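Local structure of GphF Dehydratase 1 (Archangium violaceum, 6MBH) at residues 7-12 / 58-63; 24-29 / 62-67. The protein is a polyketide synthase dehydratase domain that probably eliminates water from the growing polyketide chain, crystallised as a variant that has lost olefin isomerase activity. One frame throughout, in Å; residues are numbered along the deposited sequence. Where two conformers were deposited one is given.

Interaction 1. Residues 7-12 / 58-63; sequences RFHPLL and ALAAAS
His9 lays one face of its imidazole over the methyl group of Ala60, with CD2 3.4 Å from Ala60 CB and NE2 3.5 Å from the same carbon, so the CD2-NE2 side of the ring bears most of the contact. The ring is swung over to the helix because CG stands anti to the backbone N (chi1 -176°). Its rotation is fixed from the far side, where ND1 accepts two backbone hydrogen bonds from the turn that follows, one from Leu11 N at 2.9 Å and a straighter one from Leu12 N at 3.0 Å, both donors tilted from the ring plane. NE2 is hydrogen-bonded to Glu56 on the same helix. Beside the imidazole, Leu12 CD1 reaches Ala60 CB at 3.8 Å and also brushes Ala61. Farther along, the chain of Arg7 bends at chi3 and sends NH2 edge-on to Ser63 OG, a nearly linear hydrogen bond of 2.7 Å lying in the guanidinium plane. Replacing His9 by an alanine would probably leave Leu11 N, Leu12 N and Glu56 without this partner and open a gap above Ala60. Ser63 OG is also hydrogen-bonded to Arg237, while Arg7 NH1 pairs with Glu197. The small alanines thus let the 7-12 loop lie close against helix 52-65, and the chemistry divides into a buried imidazole tying its own turn to the helix and, at the exposed end, an arginine joining a neutral hydroxyl and Glu197.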
# COMPACT_ATOMS: atom_id res chain seq x y z
N ARG A 7 7.69 -5.00 -19.81
CA ARG A 7 7.41 -5.76 -18.59
C ARG A 7 6.03 -5.37 -18.07
O ARG A 7 5.84 -4.26 -17.54
CB ARG A 7 8.48 -5.52 -17.52
CG ARG A 7 8.32 -6.41 -16.27
CD ARG A 7 9.37 -6.12 -15.17
NE ARG A 7 9.87 -4.75 -15.21
CZ ARG A 7 10.16 -4.01 -14.14
NH1 ARG A 7 10.00 -4.49 -12.91
NH2 ARG A 7 10.61 -2.77 -14.31
N PHE A 8 5.05 -6.27 -18.22
CA PHE A 8 3.69 -5.96 -17.82
C PHE A 8 3.56 -5.99 -16.30
O PHE A 8 4.50 -6.31 -15.56
CB PHE A 8 2.70 -6.91 -18.49
CG PHE A 8 2.74 -6.82 -19.99
CD1 PHE A 8 3.02 -5.62 -20.62
CD2 PHE A 8 2.54 -7.95 -20.77
CE1 PHE A 8 3.09 -5.54 -22.02
CE2 PHE A 8 2.60 -7.87 -22.16
CZ PHE A 8 2.86 -6.66 -22.78
N HIS A 9 2.39 -5.62 -15.82
CA HIS A 9 2.27 -5.50 -14.39
C HIS A 9 0.83 -5.83 -14.08
O HIS A 9 -0.06 -5.41 -14.84
CB HIS A 9 2.61 -4.09 -13.89
CG HIS A 9 2.60 -3.95 -12.41
ND1 HIS A 9 1.44 -3.73 -11.69
CD2 HIS A 9 3.61 -4.00 -11.50
CE1 HIS A 9 1.74 -3.66 -10.40
NE2 HIS A 9 3.05 -3.82 -10.25
N PRO A 10 0.57 -6.52 -12.97
CA PRO A 10 -0.82 -6.96 -12.68
C PRO A 10 -1.79 -5.83 -12.41
O PRO A 10 -3.02 -6.07 -12.50
CB PRO A 10 -0.68 -7.83 -11.42
CG PRO A 10 0.75 -8.05 -11.21
CD PRO A 10 1.55 -7.07 -12.03
N LEU A 11 -1.31 -4.67 -12.01
CA LEU A 11 -2.15 -3.52 -11.72
C LEU A 11 -1.95 -2.42 -12.72
O LEU A 11 -2.93 -1.86 -13.20
CB LEU A 11 -1.87 -2.99 -10.30
CG LEU A 11 -2.09 -4.00 -9.17
CD1 LEU A 11 -1.51 -3.43 -7.91
CD2 LEU A 11 -3.64 -4.31 -8.99
N LEU A 12 -0.70 -2.11 -13.09
CA LEU A 12 -0.45 -1.07 -14.09
C LEU A 12 -0.99 -1.45 -15.46
O LEU A 12 -1.48 -0.58 -16.20
CB LEU A 12 1.05 -0.81 -14.26
CG LEU A 12 1.69 0.33 -13.55
CD1 LEU A 12 3.12 0.50 -14.21
CD2 LEU A 12 0.87 1.61 -13.60
N ALA A 58 2.56 3.18 -8.43
CA ALA A 58 3.52 4.27 -8.56
C ALA A 58 4.97 3.74 -8.57
O ALA A 58 5.77 4.14 -9.44
CB ALA A 58 3.30 5.29 -7.46
N LEU A 59 5.28 2.80 -7.66
CA LEU A 59 6.60 2.15 -7.66
C LEU A 59 6.84 1.43 -8.98
O LEU A 59 7.94 1.50 -9.56
CB LEU A 59 6.72 1.17 -6.48
CG LEU A 59 6.73 1.84 -5.12
CD1 LEU A 59 6.52 0.78 -4.08
CD2 LEU A 59 8.14 2.48 -4.95
N ALA A 60 5.80 0.78 -9.49
CA ALA A 60 5.98 0.04 -10.72
C ALA A 60 6.22 1.00 -11.88
O ALA A 60 7.06 0.72 -12.76
CB ALA A 60 4.72 -0.80 -11.00
N ALA A 61 5.55 2.16 -11.85
CA ALA A 61 5.80 3.16 -12.87
C ALA A 61 7.21 3.71 -12.76
O ALA A 61 7.88 3.92 -13.80
CB ALA A 61 4.78 4.30 -12.77
N ALA A 62 7.69 3.92 -11.54
CA ALA A 62 9.05 4.45 -11.43
C ALA A 62 10.04 3.48 -12.04
O ALA A 62 11.01 3.90 -12.70
CB ALA A 62 9.39 4.72 -9.95
N SER A 63 9.80 2.18 -11.83
CA SER A 63 10.71 1.17 -12.35
C SER A 63 10.75 1.20 -13.88
O SER A 63 11.84 1.06 -14.49
CB SER A 63 10.23 -0.22 -11.90
OG SER A 63 11.23 -1.17 -12.24

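Interaction 2. Residues 24-29 / 62-67; sequences RCFTGT and ASRLLP
The side chain of Arg24 runs alongside that of Leu65, the two pointing opposite ways, and the arginine touches the leucine along most of its length. CB starts the contact at 3.8 Å from Leu65 CD2, CD and NE continue it over the same methyl, and at CZ the guanidinium passes over Leu65 CB, which lies against one of its faces. A bend at chi3 (-65°) turns the tip toward the end of the helix. There NH1 donates to Leu65 O at 2.9 Å, in the carbonyl plane and on a lone pair, while NH2 adds a weak bond to the same oxygen at 3.4 Å. The side chain therefore supplies a donor to a carbonyl in the last turn of the helix, just where Leu66 leaves helical geometry. Two residues along the strand, Phe26 brings CE1 to 3.7 Å from Leu65 CD2, and Leu65 CG sits at the edge of its ring, in plane. Against Arg64 the Phe26 ring meets aliphatic carbon obliquely, with CZ 3.9 Å from Arg64 CB. Ring and Arg64 guanidinium are turned 77° apart, and the polar end of that arginine turns back to Arg7 in the 7-12 loop and to Glu197. Leu65 is thus held between an arginine and a phenylalanine from the same face of one strand. That strand, 24-30, runs antiparallel between strands 14-16 and 93-100; Leu65 also touches Ser99 on the latter, and Leu66 leans on Ile128 of strand 121-131, so the C-terminal end of helix 52-65 is packed against the antiparallel strands of a hot-dog fold.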
# COMPACT_ATOMS: atom_id res chain seq x y z
N ARG A 24 3.29 9.98 -20.49
CA ARG A 24 3.44 8.54 -20.66
C ARG A 24 2.40 7.87 -19.80
O ARG A 24 2.19 8.28 -18.66
CB ARG A 24 4.86 8.05 -20.29
CG ARG A 24 5.89 8.51 -21.37
CD ARG A 24 7.32 8.11 -21.08
NE ARG A 24 7.81 8.77 -19.88
CZ ARG A 24 8.92 8.40 -19.23
NH1 ARG A 24 9.64 7.37 -19.69
NH2 ARG A 24 9.28 9.06 -18.13
N CYS A 25 1.75 6.83 -20.33
CA CYS A 25 0.51 6.34 -19.74
C CYS A 25 0.50 4.81 -19.72
O CYS A 25 1.01 4.16 -20.64
CB CYS A 25 -0.70 6.87 -20.53
SG CYS A 25 -2.32 6.46 -19.84
N PHE A 26 -0.13 4.25 -18.69
CA PHE A 26 -0.41 2.83 -18.58
C PHE A 26 -1.92 2.69 -18.35
O PHE A 26 -2.54 3.58 -17.75
CB PHE A 26 0.30 2.16 -17.36
CG PHE A 26 1.82 2.28 -17.36
CD1 PHE A 26 2.44 3.41 -16.84
CD2 PHE A 26 2.61 1.24 -17.81
CE1 PHE A 26 3.86 3.52 -16.82
CE2 PHE A 26 4.03 1.35 -17.81
CZ PHE A 26 4.63 2.47 -17.28
N THR A 27 -2.49 1.57 -18.80
CA THR A 27 -3.85 1.23 -18.37
C THR A 27 -3.93 -0.29 -18.25
O THR A 27 -3.31 -1.01 -19.05
CB THR A 27 -4.99 1.75 -19.32
OG1 THR A 27 -5.02 3.18 -19.32
CG2 THR A 27 -6.37 1.30 -18.87
N GLY A 28 -4.63 -0.75 -17.21
CA GLY A 28 -4.91 -2.16 -17.04
C GLY A 28 -6.31 -2.36 -16.47
O GLY A 28 -6.94 -1.42 -16.00
N THR A 29 -6.82 -3.58 -16.59
CA THR A 29 -8.12 -3.94 -16.03
C THR A 29 -7.88 -4.72 -14.74
O THR A 29 -6.98 -5.57 -14.69
CB THR A 29 -8.94 -4.78 -17.01
OG1 THR A 29 -9.15 -4.04 -18.22
CG2 THR A 29 -10.26 -5.07 -16.43
N ALA A 62 7.69 3.92 -11.54
CA ALA A 62 9.05 4.45 -11.43
C ALA A 62 10.04 3.48 -12.04
O ALA A 62 11.01 3.90 -12.70
CB ALA A 62 9.39 4.72 -9.95
N SER A 63 9.80 2.18 -11.83
CA SER A 63 10.71 1.17 -12.35
C SER A 63 10.75 1.20 -13.88
O SER A 63 11.84 1.06 -14.49
CB SER A 63 10.23 -0.22 -11.90
OG SER A 63 11.23 -1.17 -12.24
N ARG A 64 9.58 1.43 -14.50
CA ARG A 64 9.42 1.29 -15.95
C ARG A 64 9.67 2.58 -16.72
O ARG A 64 10.08 2.51 -17.90
CB ARG A 64 8.00 0.75 -16.26
CG ARG A 64 7.84 -0.75 -15.84
CD ARG A 64 6.35 -1.19 -15.64
NE ARG A 64 6.33 -2.63 -15.34
CZ ARG A 64 6.64 -3.16 -14.15
NH1 ARG A 64 7.03 -2.38 -13.13
NH2 ARG A 64 6.59 -4.47 -13.97
N LEU A 65 9.40 3.75 -16.13
CA LEU A 65 9.53 5.01 -16.83
C LEU A 65 10.90 5.67 -16.65
O LEU A 65 11.32 6.47 -17.49
CB LEU A 65 8.47 5.99 -16.34
CG LEU A 65 7.01 5.58 -16.67
CD1 LEU A 65 6.07 6.60 -16.12
CD2 LEU A 65 6.75 5.46 -18.19
N LEU A 66 11.57 5.38 -15.55
CA LEU A 66 12.77 6.16 -15.20
C LEU A 66 14.01 5.30 -15.38
O LEU A 66 14.01 4.14 -14.98
CB LEU A 66 12.69 6.64 -13.74
CG LEU A 66 11.49 7.56 -13.42
CD1 LEU A 66 11.49 8.02 -11.96
CD2 LEU A 66 11.49 8.76 -14.38
N PRO A 67 15.06 5.81 -16.00
CA PRO A 67 16.18 4.94 -16.34
C PRO A 67 17.01 4.69 -15.10
O PRO A 67 16.96 5.43 -14.11
CB PRO A 67 16.94 5.73 -17.41
CG PRO A 67 16.59 7.11 -17.14
CD PRO A 67 15.18 7.11 -16.66

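How the interactions relate
From the N terminus, the chain first gives the 7-12 loop, then strand 24-30, and only later helix 52-65, on which both contacts end. Interaction 1 closes a loop with 45 residues between its segments, interaction 2 one with 32; the second begins inside the first but ends slightly beyond it, so the two overlap, sharing Ala62 and Ser63, rather than nest. Arg64 of interaction 2 joins them directly, its NE 2.8 Å from Arg7 O in a probable hydrogen bond, and Leu12 packs on Phe26 between the loop and the strand. Together they tie the N-terminal loop, strand 24-30 and the end of the helix into one corner of the hot-dog fold.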